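Local coordinates for transcriptional activator PlcR protein (Bacillus thuringiensis, PDB 3U3W) that activates transcription of virulence genes by binding DNA once the quorum-sensing signal peptide PapR has bound to it, at residues Ser8-Ile13 and Arg36-Ala41. Numbering follows the deposited sequence.
Sequences SEIKKI and RIESGA. With nucleotides of chain E; nucleotides of chain F.
E38 lies across K11 at about a right angle, joining helix 4-16 to helix 31-38, the recognition helix of this helix-turn-helix domain. From its CB, which packs on CB of K11, the E38 chain runs straight out; chi1 of -56° sets CG beside its own backbone N, and CG touches both CB of K11 and CG2 of I10. The carboxylate carbon CD then settles 3.6 Å from CB of K11, and OE2 presses to 3.3 Å from CA of K11. Neither oxygen bonds to segment 8-13: OE2 forms a salt bridge with NE of R14, one helical turn beyond K11, while OE1 accepts from NE2 of Q21 on helix 21-25. The buried carboxylate is thus held at both oxygens and ties three helices together. K11 gives it only aliphatic cover, for its NZ leads off to 6.1 Å from OE1 of E38.

Beside it, CD1 of I10 meets CG2 of I37 at 3.6 Å, and I37 carries the apolar layer on to I48 and I52 of helix 46-56. One residue earlier, on the side of helix 31-38 turned from helix 4-16, R36 reaches the DNA. The methyl C7 of DT4 of chain E sits over the centre of one face of its guanidinium, and NH2 reads guanine edges on both strands. It donates to N7 of DG5 of chain E, which lies in the guanidinium plane, more weakly to O6 of that base, and to O6 of DG13 of chain F. After the helix, G40 takes a positive phi of 88° in a Schellman motif. In the same turn S39 OG donates to the carbonyl O of R36 at 3.2 Å, coming in from above the carbonyl plane.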
ATOM      1  N   SER A   8      26.777   8.316   1.003  1.00 41.89           N
ATOM      2  CA  SER A   8      26.641   8.621   2.424  1.00 50.15           C
ATOM      3  C   SER A   8      25.321   8.138   3.023  1.00 37.32           C
ATOM      4  O   SER A   8      25.204   7.977   4.230  1.00 51.73           O
ATOM      5  CB  SER A   8      26.850  10.111   2.694  1.00 48.18           C
ATOM      6  OG  SER A   8      26.157  10.896   1.747  1.00 44.92           O
ATOM      7  N   GLU A   9      24.329   7.917   2.174  1.00 45.60           N
ATOM      8  CA  GLU A   9      23.104   7.264   2.604  1.00 51.52           C
ATOM      9  C   GLU A   9      23.392   5.806   2.981  1.00 51.34           C
ATOM     10  O   GLU A   9      22.895   5.287   3.987  1.00 48.39           O
ATOM     11  CB  GLU A   9      22.044   7.350   1.505  1.00 51.13           C
ATOM     12  CG  GLU A   9      20.667   6.852   1.925  1.00 57.78           C
ATOM     13  CD  GLU A   9      20.034   7.711   3.012  1.00 68.32           C
ATOM     14  OE1 GLU A   9      20.582   8.796   3.318  1.00 64.55           O
ATOM     15  OE2 GLU A   9      18.987   7.300   3.559  1.00 64.62           O
ATOM     16  N   ILE A  10      24.220   5.147   2.184  1.00 44.55           N
ATOM     17  CA  ILE A  10      24.642   3.791   2.516  1.00 43.80           C
ATOM     18  C   ILE A  10      25.497   3.746   3.792  1.00 47.80           C
ATOM     19  O   ILE A  10      25.334   2.850   4.622  1.00 52.39           O
ATOM     20  CB  ILE A  10      25.381   3.121   1.330  1.00 49.90           C
ATOM     21  CG1 ILE A  10      24.378   2.767   0.222  1.00 39.01           C
ATOM     22  CG2 ILE A  10      26.145   1.883   1.789  1.00 37.62           C
ATOM     23  CD1 ILE A  10      25.001   2.127  -0.996  1.00 48.33           C
ATOM     24  N   LYS A  11      26.400   4.714   3.942  1.00 45.14           N
ATOM     25  CA  LYS A  11      27.284   4.794   5.107  1.00 42.95           C
ATOM     26  C   LYS A  11      26.500   5.147   6.366  1.00 51.99           C
ATOM     27  O   LYS A  11      26.735   4.595   7.441  1.00 51.16           O
ATOM     28  CB  LYS A  11      28.372   5.846   4.873  1.00 51.43           C
ATOM     29  CG  LYS A  11      29.242   6.180   6.096  1.00 57.70           C
ATOM     30  CD  LYS A  11      30.376   7.126   5.692  1.00 65.54           C
ATOM     31  CE  LYS A  11      31.401   7.337   6.802  1.00 65.46           C
ATOM     32  NZ  LYS A  11      31.018   8.431   7.737  1.00 68.55           N
ATOM     33  N   LYS A  12      25.570   6.081   6.215  1.00 46.79           N
ATOM     34  CA  LYS A  12      24.696   6.504   7.298  1.00 52.60           C
ATOM     35  C   LYS A  12      23.891   5.327   7.849  1.00 53.42           C
ATOM     36  O   LYS A  12      23.813   5.137   9.062  1.00 44.18           O
ATOM     37  CB  LYS A  12      23.775   7.630   6.801  1.00 53.40           C
ATOM     38  CG  LYS A  12      22.585   7.975   7.696  1.00 67.37           C
ATOM     39  CD  LYS A  12      22.045   9.368   7.345  1.00 83.59           C
ATOM     40  CE  LYS A  12      20.654   9.627   7.922  1.00 94.46           C
ATOM     41  NZ  LYS A  12      19.562   9.002   7.109  1.00 86.95           N
ATOM     42  N   ILE A  13      23.308   4.533   6.950  1.00 45.40           N
ATOM     43  CA  ILE A  13      22.468   3.409   7.353  1.00 52.08           C
ATOM     44  C   ILE A  13      23.289   2.220   7.871  1.00 50.88           C
ATOM     45  O   ILE A  13      22.833   1.476   8.740  1.00 59.01           O
ATOM     46  CB  ILE A  13      21.524   2.960   6.203  1.00 49.95           C
ATOM     47  CG1 ILE A  13      20.688   4.137   5.711  1.00 45.58           C
ATOM     48  CG2 ILE A  13      20.615   1.834   6.660  1.00 48.96           C
ATOM     49  CD1 ILE A  13      19.868   3.833   4.491  1.00 47.02           C
ATOM     50  N   ARG A  36      34.546   2.433  -1.560  1.00 43.30           N
ATOM     51  CA  ARG A  36      34.457   3.256  -2.752  1.00 47.18           C
ATOM     52  C   ARG A  36      33.014   3.642  -3.077  1.00 50.52           C
ATOM     53  O   ARG A  36      32.764   4.725  -3.601  1.00 49.25           O
ATOM     54  CB  ARG A  36      35.126   2.572  -3.945  1.00 45.66           C
ATOM     55  CG  ARG A  36      36.649   2.523  -3.882  1.00 50.92           C
ATOM     56  CD  ARG A  36      37.210   2.212  -5.259  1.00 57.00           C
ATOM     57  NE  ARG A  36      38.508   1.547  -5.219  1.00 58.90           N
ATOM     58  CZ  ARG A  36      39.672   2.181  -5.293  1.00 68.00           C
ATOM     59  NH1 ARG A  36      39.705   3.505  -5.398  1.00 76.03           N
ATOM     60  NH2 ARG A  36      40.801   1.491  -5.262  1.00 63.85           N
ATOM     61  N   ILE A  37      32.072   2.755  -2.767  1.00 46.07           N
ATOM     62  CA  ILE A  37      30.648   3.060  -2.898  1.00 42.75           C
ATOM     63  C   ILE A  37      30.206   4.179  -1.940  1.00 52.66           C
ATOM     64  O   ILE A  37      29.460   5.079  -2.334  1.00 47.58           O
ATOM     65  CB  ILE A  37      29.773   1.806  -2.691  1.00 49.26           C
ATOM     66  CG1 ILE A  37      29.949   0.847  -3.865  1.00 44.24           C
ATOM     67  CG2 ILE A  37      28.300   2.175  -2.553  1.00 40.98           C
ATOM     68  CD1 ILE A  37      29.348  -0.500  -3.620  1.00 48.05           C
ATOM     69  N   GLU A  38      30.677   4.141  -0.693  1.00 40.84           N
ATOM     70  CA  GLU A  38      30.310   5.180   0.280  1.00 48.88           C
ATOM     71  C   GLU A  38      30.958   6.546   0.023  1.00 44.10           C
ATOM     72  O   GLU A  38      30.448   7.566   0.472  1.00 44.29           O
ATOM     73  CB  GLU A  38      30.615   4.738   1.708  1.00 40.47           C
ATOM     74  CG  GLU A  38      29.960   3.439   2.103  1.00 41.00           C
ATOM     75  CD  GLU A  38      30.187   3.084   3.567  1.00 60.79           C
ATOM     76  OE1 GLU A  38      31.203   3.530   4.167  1.00 52.49           O
ATOM     77  OE2 GLU A  38      29.330   2.355   4.115  1.00 53.78           O
ATOM     78  N   SER A  39      32.080   6.559  -0.691  1.00 47.69           N
ATOM     79  CA  SER A  39      32.791   7.804  -0.978  1.00 40.88           C
ATOM     80  C   SER A  39      32.269   8.484  -2.244  1.00 48.53           C
ATOM     81  O   SER A  39      32.663   9.607  -2.557  1.00 62.16           O
ATOM     82  CB  SER A  39      34.302   7.558  -1.099  1.00 43.54           C
ATOM     83  OG  SER A  39      34.641   7.033  -2.374  1.00 48.49           O
ATOM     84  N   GLY A  40      31.391   7.796  -2.967  1.00 43.26           N
ATOM     85  CA  GLY A  40      30.772   8.354  -4.153  1.00 49.93           C
ATOM     86  C   GLY A  40      31.557   8.126  -5.431  1.00 44.09           C
ATOM     87  O   GLY A  40      31.162   8.589  -6.496  1.00 55.26           O
ATOM     88  N   ALA A  41      32.665   7.400  -5.329  1.00 46.73           N
ATOM     89  CA  ALA A  41      33.583   7.207  -6.454  1.00 47.14           C
ATOM     90  C   ALA A  41      33.050   6.207  -7.469  1.00 55.99           C
ATOM     91  O   ALA A  41      33.610   6.036  -8.550  1.00 69.91           O
ATOM     92  CB  ALA A  41      34.944   6.744  -5.945  1.00 51.52           C
TER
ATOM     93  P    DT E   4      41.368   7.692  -0.143  1.00 55.94           P
ATOM     94  OP1  DT E   4      41.980   9.030   0.016  1.00 54.28           O
ATOM     95  OP2  DT E   4      40.000   7.559  -0.699  1.00 51.99           O
ATOM     96  O5'  DT E   4      42.379   6.822  -1.017  1.00 57.30           O
ATOM     97  C5'  DT E   4      43.777   6.988  -0.810  1.00 65.57           C
ATOM     98  C4'  DT E   4      44.552   6.050  -1.714  1.00 61.60           C
ATOM     99  O4'  DT E   4      44.318   4.689  -1.279  1.00 51.55           O
ATOM    100  C3'  DT E   4      44.144   6.095  -3.184  1.00 57.04           C
ATOM    101  O3'  DT E   4      45.284   5.832  -3.963  1.00 65.85           O
ATOM    102  C2'  DT E   4      43.192   4.916  -3.282  1.00 57.36           C
ATOM    103  C1'  DT E   4      43.991   3.946  -2.432  1.00 65.53           C
ATOM    104  N1   DT E   4      43.250   2.732  -2.050  1.00 62.26           N
ATOM    105  C2   DT E   4      43.974   1.579  -1.872  1.00 71.39           C
ATOM    106  O2   DT E   4      45.185   1.539  -2.006  1.00 68.38           O
ATOM    107  N3   DT E   4      43.220   0.487  -1.525  1.00 66.47           N
ATOM    108  C4   DT E   4      41.848   0.448  -1.342  1.00 61.50           C
ATOM    109  O4   DT E   4      41.264  -0.582  -1.025  1.00 53.77           O
ATOM    110  C5   DT E   4      41.151   1.697  -1.547  1.00 65.06           C
ATOM    111  C7   DT E   4      39.660   1.770  -1.381  1.00 44.10           C
ATOM    112  C6   DT E   4      41.880   2.771  -1.888  1.00 54.03           C
ATOM    113  P    DG E   5      45.484   6.550  -5.390  1.00 81.14           P
ATOM    114  OP1  DG E   5      46.050   7.897  -5.149  1.00 81.32           O
ATOM    115  OP2  DG E   5      44.221   6.425  -6.154  1.00 76.39           O
ATOM    116  O5'  DG E   5      46.604   5.652  -6.087  1.00 80.69           O
ATOM    117  C5'  DG E   5      47.752   5.339  -5.302  1.00 76.46           C
ATOM    118  C4'  DG E   5      48.464   4.110  -5.825  1.00 78.06           C
ATOM    119  O4'  DG E   5      47.846   2.895  -5.320  1.00 63.56           O
ATOM    120  C3'  DG E   5      48.482   3.980  -7.339  1.00 72.52           C
ATOM    121  O3'  DG E   5      49.700   3.340  -7.699  1.00 68.77           O
ATOM    122  C2'  DG E   5      47.252   3.115  -7.599  1.00 64.46           C
ATOM    123  C1'  DG E   5      47.261   2.181  -6.393  1.00 73.11           C
ATOM    124  N9   DG E   5      45.934   1.772  -5.952  1.00 77.36           N
ATOM    125  C8   DG E   5      44.817   2.563  -5.795  1.00 71.56           C
ATOM    126  N7   DG E   5      43.774   1.905  -5.370  1.00 67.52           N
ATOM    127  C5   DG E   5      44.237   0.600  -5.235  1.00 69.69           C
ATOM    128  C6   DG E   5      43.569  -0.565  -4.813  1.00 61.85           C
ATOM    129  O6   DG E   5      42.395  -0.684  -4.461  1.00 66.13           O
ATOM    130  N1   DG E   5      44.406  -1.674  -4.821  1.00 71.60           N
ATOM    131  C2   DG E   5      45.725  -1.672  -5.193  1.00 65.51           C
ATOM    132  N2   DG E   5      46.365  -2.850  -5.137  1.00 63.02           N
ATOM    133  N3   DG E   5      46.368  -0.588  -5.589  1.00 66.00           N
ATOM    134  C4   DG E   5      45.562   0.501  -5.585  1.00 72.32           C
TER
ATOM    135  P    DG F  13      34.220  -7.258  -5.816  1.00 51.60           P
ATOM    136  OP1  DG F  13      33.369  -8.463  -5.648  1.00 55.82           O
ATOM    137  OP2  DG F  13      34.178  -6.198  -4.774  1.00 44.38           O
ATOM    138  O5'  DG F  13      35.737  -7.716  -5.999  1.00 46.83           O
ATOM    139  C5'  DG F  13      36.119  -8.572  -7.068  1.00 48.89           C
ATOM    140  C4'  DG F  13      37.605  -8.879  -6.982  1.00 68.36           C
ATOM    141  O4'  DG F  13      38.397  -7.712  -7.328  1.00 67.16           O
ATOM    142  C3'  DG F  13      38.117  -9.331  -5.619  1.00 62.17           C
ATOM    143  O3'  DG F  13      39.074 -10.352  -5.841  1.00 74.23           O
ATOM    144  C2'  DG F  13      38.748  -8.076  -5.023  1.00 53.01           C
ATOM    145  C1'  DG F  13      39.246  -7.337  -6.259  1.00 65.62           C
ATOM    146  N9   DG F  13      39.165  -5.881  -6.173  1.00 69.61           N
ATOM    147  C8   DG F  13      38.107  -5.121  -5.718  1.00 77.85           C
ATOM    148  N7   DG F  13      38.310  -3.827  -5.771  1.00 75.44           N
ATOM    149  C5   DG F  13      39.588  -3.725  -6.305  1.00 69.98           C
ATOM    150  C6   DG F  13      40.347  -2.572  -6.599  1.00 65.34           C
ATOM    151  O6   DG F  13      40.027  -1.383  -6.439  1.00 71.66           O
ATOM    152  N1   DG F  13      41.591  -2.913  -7.124  1.00 73.66           N
ATOM    153  C2   DG F  13      42.038  -4.205  -7.342  1.00 81.97           C
ATOM    154  N2   DG F  13      43.270  -4.337  -7.861  1.00 87.87           N
ATOM    155  N3   DG F  13      41.330  -5.297  -7.074  1.00 61.73           N
ATOM    156  C4   DG F  13      40.123  -4.976  -6.558  1.00 69.07           C
TER